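Local coordinates for conserved hypothetical protein NMB0706 (Neisseria meningitidis, PDB 1RV9) that is of unknown function but belongs to the YfiH-like family of multi-copper polyphenol oxidoreductases (laccases) and is possibly an oxidoreductase, at residues P157-S169 against E217-V230. Sequence-based numbering, arbitrary orientation.
Sequences PVEMMAYLGPAIS and EGVGGVYGGTHCTV
Ala162 and Tyr223 meet at the middle of a parallel ladder between strands 160-164 and 221-224. Tyr223 N donates to Ala162 O (2.8 Å), nearly end-on to the carbonyl, while Ala162 N donates to Gly221 O in the carbonyl plane. A nearly straight bond runs from Leu164 N to Tyr223 O (2.7 Å). At the other end Pro157 O is gripped twice, by Gly220 N (2.9 Å) and by Met160 N within its own 3-10 turn, from opposite faces of its plane.

Strand 221-224 is the outermost of a six-stranded mixed sheet in this chain, and a beta-alpha-beta crossover joins it to its parallel neighbour 160-164. The last helix of the crossover, 206-217, follows a small antiparallel sheet and helix 177-184 and closes with a Schellman motif at Gly218. It packs on Ala162 through Leu214 and on Leu164 through Tyr207 and Ala210. Val222 shares the face of Ala162, and its side chain and that of Leu164 cross obliquely, Leu164 CG 3.8 Å from Val222 CG1. On the reverse face Met161 CB abuts the edge of the Tyr223 ring at CE2 (3.9 Å). The Tyr163 ring, with CG anti to the backbone N (chi1 -176°), swings towards strand 221-224 and sets CE1 3.6 Å from Gly224 CA.

Beyond the sheet the two segments remain paired. Thr229 N binds Ala167 O from well above the carbonyl plane, Thr229 OG1 being held by Asp117, and Ser169 N donates to Cys228 SG (3.5 Å). Alongside, Ile168 CD1 lies 3.6 Å from Val230 CG2, both side chains pointing the same way.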
loop_
_atom_site.group_PDB
_atom_site.type_symbol
_atom_site.label_atom_id
_atom_site.label_comp_id
_atom_site.label_asym_id
_atom_site.label_seq_id
_atom_site.Cartn_x
_atom_site.Cartn_y
_atom_site.Cartn_z
ATOM N N PRO A 157 -4.957 16.054 -10.713
ATOM C CA PRO A 157 -3.841 15.107 -10.692
ATOM C C PRO A 157 -2.468 15.776 -10.616
ATOM O O PRO A 157 -1.566 15.273 -9.954
ATOM C CB PRO A 157 -4.033 14.322 -11.986
ATOM C CG PRO A 157 -5.525 14.280 -12.113
ATOM C CD PRO A 157 -5.921 15.704 -11.773
ATOM N N VAL A 158 -2.311 16.915 -11.285
ATOM C CA VAL A 158 -1.030 17.606 -11.283
ATOM C C VAL A 158 -0.660 18.096 -9.883
ATOM O O VAL A 158 0.519 18.285 -9.571
ATOM C CB VAL A 158 -1.035 18.800 -12.278
ATOM C CG1 VAL A 158 -1.777 19.983 -11.685
ATOM C CG2 VAL A 158 0.387 19.173 -12.645
ATOM N N GLU A 159 -1.667 18.291 -9.037
ATOM C CA GLU A 159 -1.429 18.751 -7.675
ATOM C C GLU A 159 -1.282 17.567 -6.729
ATOM O O GLU A 159 -1.071 17.742 -5.530
ATOM C CB GLU A 159 -2.572 19.655 -7.211
ATOM C CG GLU A 159 -2.802 20.843 -8.135
ATOM C CD GLU A 159 -3.579 21.964 -7.479
ATOM O OE1 GLU A 159 -3.031 22.603 -6.555
ATOM O OE2 GLU A 159 -4.735 22.209 -7.887
ATOM N N MET A 160 -1.389 16.360 -7.276
ATOM C CA MET A 160 -1.257 15.148 -6.473
ATOM C C MET A 160 0.162 14.617 -6.441
ATOM O O MET A 160 0.950 14.820 -7.365
ATOM C CB MET A 160 -2.121 14.018 -7.024
ATOM C CG MET A 160 -3.606 14.173 -6.881
ATOM S SD MET A 160 -4.356 12.651 -7.485
ATOM C CE MET A 160 -6.085 13.045 -7.324
ATOM N N MET A 161 0.483 13.921 -5.360
ATOM C CA MET A 161 1.774 13.283 -5.239
ATOM C C MET A 161 1.462 11.900 -4.683
ATOM O O MET A 161 0.521 11.735 -3.906
ATOM C CB MET A 161 2.723 14.068 -4.323
ATOM C CG MET A 161 2.305 14.208 -2.883
ATOM S SD MET A 161 3.510 15.218 -1.975
ATOM C CE MET A 161 2.934 16.804 -2.345
ATOM N N ALA A 162 2.226 10.910 -5.120
ATOM C CA ALA A 162 2.016 9.540 -4.678
ATOM C C ALA A 162 3.281 8.981 -4.062
ATOM O O ALA A 162 4.390 9.300 -4.495
ATOM C CB ALA A 162 1.586 8.673 -5.856
ATOM N N TYR A 163 3.115 8.151 -3.040
ATOM C CA TYR A 163 4.254 7.539 -2.383
ATOM C C TYR A 163 4.171 6.032 -2.544
ATOM O O TYR A 163 3.153 5.417 -2.220
ATOM C CB TYR A 163 4.274 7.887 -0.893
ATOM C CG TYR A 163 5.490 7.358 -0.172
ATOM C CD1 TYR A 163 6.742 7.942 -0.356
ATOM C CD2 TYR A 163 5.393 6.260 0.682
ATOM C CE1 TYR A 163 7.871 7.444 0.296
ATOM C CE2 TYR A 163 6.509 5.756 1.335
ATOM C CZ TYR A 163 7.743 6.352 1.140
ATOM O OH TYR A 163 8.848 5.853 1.796
ATOM N N LEU A 164 5.242 5.441 -3.061
ATOM C CA LEU A 164 5.296 4.001 -3.246
ATOM C C LEU A 164 5.893 3.411 -1.972
ATOM O O LEU A 164 7.076 3.603 -1.678
ATOM C CB LEU A 164 6.167 3.652 -4.455
ATOM C CG LEU A 164 5.764 4.342 -5.761
ATOM C CD1 LEU A 164 6.707 3.896 -6.876
ATOM C CD2 LEU A 164 4.319 4.010 -6.112
ATOM N N GLY A 165 5.059 2.703 -1.219
ATOM C CA GLY A 165 5.499 2.101 0.024
ATOM C C GLY A 165 6.336 0.854 -0.178
ATOM O O GLY A 165 6.605 0.460 -1.310
ATOM N N PRO A 166 6.752 0.199 0.914
ATOM C CA PRO A 166 7.570 -1.013 0.830
ATOM C C PRO A 166 6.842 -2.172 0.158
ATOM O O PRO A 166 5.766 -2.569 0.594
ATOM C CB PRO A 166 7.909 -1.298 2.292
ATOM C CG PRO A 166 6.699 -0.801 3.016
ATOM C CD PRO A 166 6.398 0.507 2.312
ATOM N N ALA A 167 7.433 -2.702 -0.910
ATOM C CA ALA A 167 6.841 -3.816 -1.639
ATOM C C ALA A 167 7.932 -4.780 -2.074
ATOM O O ALA A 167 9.117 -4.554 -1.816
ATOM C CB ALA A 167 6.087 -3.301 -2.868
ATOM N N ILE A 168 7.531 -5.862 -2.727
ATOM C CA ILE A 168 8.498 -6.832 -3.212
ATOM C C ILE A 168 9.116 -6.200 -4.457
ATOM O O ILE A 168 8.399 -5.679 -5.320
ATOM C CB ILE A 168 7.808 -8.177 -3.548
ATOM C CG1 ILE A 168 8.849 -9.194 -4.013
ATOM C CG2 ILE A 168 6.718 -7.967 -4.600
ATOM C CD1 ILE A 168 8.313 -10.609 -4.114
ATOM N N SER A 169 10.443 -6.219 -4.538
ATOM C CA SER A 169 11.127 -5.618 -5.675
ATOM C C SER A 169 11.217 -6.560 -6.869
ATOM O O SER A 169 11.037 -7.770 -6.739
ATOM C CB SER A 169 12.531 -5.164 -5.271
ATOM O OG SER A 169 13.391 -6.271 -5.096
ATOM N N GLU A 217 -1.786 8.804 -15.767
ATOM C CA GLU A 217 -3.012 9.376 -15.234
ATOM C C GLU A 217 -2.878 10.880 -14.997
ATOM O O GLU A 217 -3.880 11.588 -14.906
ATOM C CB GLU A 217 -3.396 8.655 -13.937
ATOM C CG GLU A 217 -4.890 8.527 -13.705
ATOM C CD GLU A 217 -5.628 7.769 -14.812
ATOM O OE1 GLU A 217 -4.987 7.186 -15.717
ATOM O OE2 GLU A 217 -6.872 7.752 -14.762
ATOM N N GLY A 218 -1.643 11.362 -14.898
ATOM C CA GLY A 218 -1.422 12.785 -14.700
ATOM C C GLY A 218 -0.916 13.201 -13.335
ATOM O O GLY A 218 -0.804 14.393 -13.053
ATOM N N VAL A 219 -0.608 12.232 -12.479
ATOM C CA VAL A 219 -0.112 12.551 -11.146
ATOM C C VAL A 219 1.184 13.359 -11.243
ATOM O O VAL A 219 2.133 12.957 -11.918
ATOM C CB VAL A 219 0.106 11.259 -10.326
ATOM C CG1 VAL A 219 0.772 11.580 -8.998
ATOM C CG2 VAL A 219 -1.244 10.587 -10.085
ATOM N N GLY A 220 1.203 14.503 -10.561
ATOM C CA GLY A 220 2.351 15.397 -10.585
ATOM C C GLY A 220 3.696 14.878 -10.120
ATOM O O GLY A 220 4.728 15.241 -10.689
ATOM N N GLY A 221 3.707 14.047 -9.084
ATOM C CA GLY A 221 4.968 13.522 -8.594
ATOM C C GLY A 221 4.819 12.177 -7.918
ATOM O O GLY A 221 3.809 11.917 -7.269
ATOM N N VAL A 222 5.825 11.322 -8.082
ATOM C CA VAL A 222 5.828 9.992 -7.480
ATOM C C VAL A 222 7.128 9.813 -6.704
ATOM O O VAL A 222 8.221 10.039 -7.232
ATOM C CB VAL A 222 5.706 8.893 -8.553
ATOM C CG1 VAL A 222 5.599 7.529 -7.889
ATOM C CG2 VAL A 222 4.488 9.155 -9.422
ATOM N N TYR A 223 6.997 9.394 -5.448
ATOM C CA TYR A 223 8.137 9.220 -4.557
ATOM C C TYR A 223 8.178 7.830 -3.931
ATOM O O TYR A 223 7.215 7.072 -4.024
ATOM C CB TYR A 223 8.062 10.285 -3.461
ATOM C CG TYR A 223 7.951 11.686 -4.018
ATOM C CD1 TYR A 223 9.090 12.409 -4.364
ATOM C CD2 TYR A 223 6.705 12.261 -4.264
ATOM C CE1 TYR A 223 8.992 13.671 -4.947
ATOM C CE2 TYR A 223 6.593 13.522 -4.848
ATOM C CZ TYR A 223 7.743 14.218 -5.188
ATOM O OH TYR A 223 7.644 15.460 -5.772
ATOM N N GLY A 224 9.303 7.505 -3.299
ATOM C CA GLY A 224 9.459 6.211 -2.657
ATOM C C GLY A 224 9.917 5.133 -3.621
ATOM O O GLY A 224 10.568 5.427 -4.625
ATOM N N GLY A 225 9.579 3.883 -3.314
ATOM C CA GLY A 225 9.957 2.772 -4.173
ATOM C C GLY A 225 11.420 2.373 -4.079
ATOM O O GLY A 225 12.059 2.108 -5.098
ATOM N N THR A 226 11.944 2.309 -2.858
ATOM C CA THR A 226 13.346 1.957 -2.649
ATOM C C THR A 226 13.569 0.663 -1.868
ATOM O O THR A 226 14.684 0.142 -1.833
ATOM C CB THR A 226 14.080 3.074 -1.895
ATOM O OG1 THR A 226 13.487 3.241 -0.600
ATOM C CG2 THR A 226 13.990 4.383 -2.660
ATOM N N HIS A 227 12.518 0.144 -1.244
ATOM C CA HIS A 227 12.635 -1.075 -0.449
ATOM C C HIS A 227 12.282 -2.354 -1.197
ATOM O O HIS A 227 11.734 -2.326 -2.299
ATOM C CB HIS A 227 11.709 -0.994 0.767
ATOM C CG HIS A 227 12.038 0.109 1.723
ATOM N ND1 HIS A 227 13.022 -0.003 2.680
ATOM C CD2 HIS A 227 11.489 1.336 1.890
ATOM C CE1 HIS A 227 13.063 1.104 3.401
ATOM N NE2 HIS A 227 12.142 1.933 2.940
ATOM N N CYS A 228 12.628 -3.477 -0.575
ATOM C CA CYS A 228 12.280 -4.798 -1.078
ATOM C C CYS A 228 11.876 -5.552 0.175
ATOM O O CYS A 228 12.696 -5.792 1.062
ATOM C CB CYS A 228 13.445 -5.533 -1.739
ATOM S SG CYS A 228 12.929 -7.216 -2.225
ATOM N N THR A 229 10.602 -5.904 0.260
ATOM C CA THR A 229 10.100 -6.617 1.419
ATOM C C THR A 229 10.754 -7.985 1.596
ATOM O O THR A 229 10.853 -8.487 2.713
ATOM C CB THR A 229 8.579 -6.788 1.325
ATOM O OG1 THR A 229 8.239 -7.359 0.055
ATOM C CG2 THR A 229 7.889 -5.444 1.468
ATOM N N VAL A 230 11.207 -8.588 0.501
ATOM C CA VAL A 230 11.845 -9.898 0.588
ATOM C C VAL A 230 13.263 -9.800 1.150
ATOM O O VAL A 230 13.633 -10.540 2.063
ATOM C CB VAL A 230 11.895 -10.591 -0.794
ATOM C CG1 VAL A 230 12.752 -11.847 -0.725
ATOM C CG2 VAL A 230 10.488 -10.951 -1.238
HETATM O O HOH W 1 9.760 1.159 -1.129
#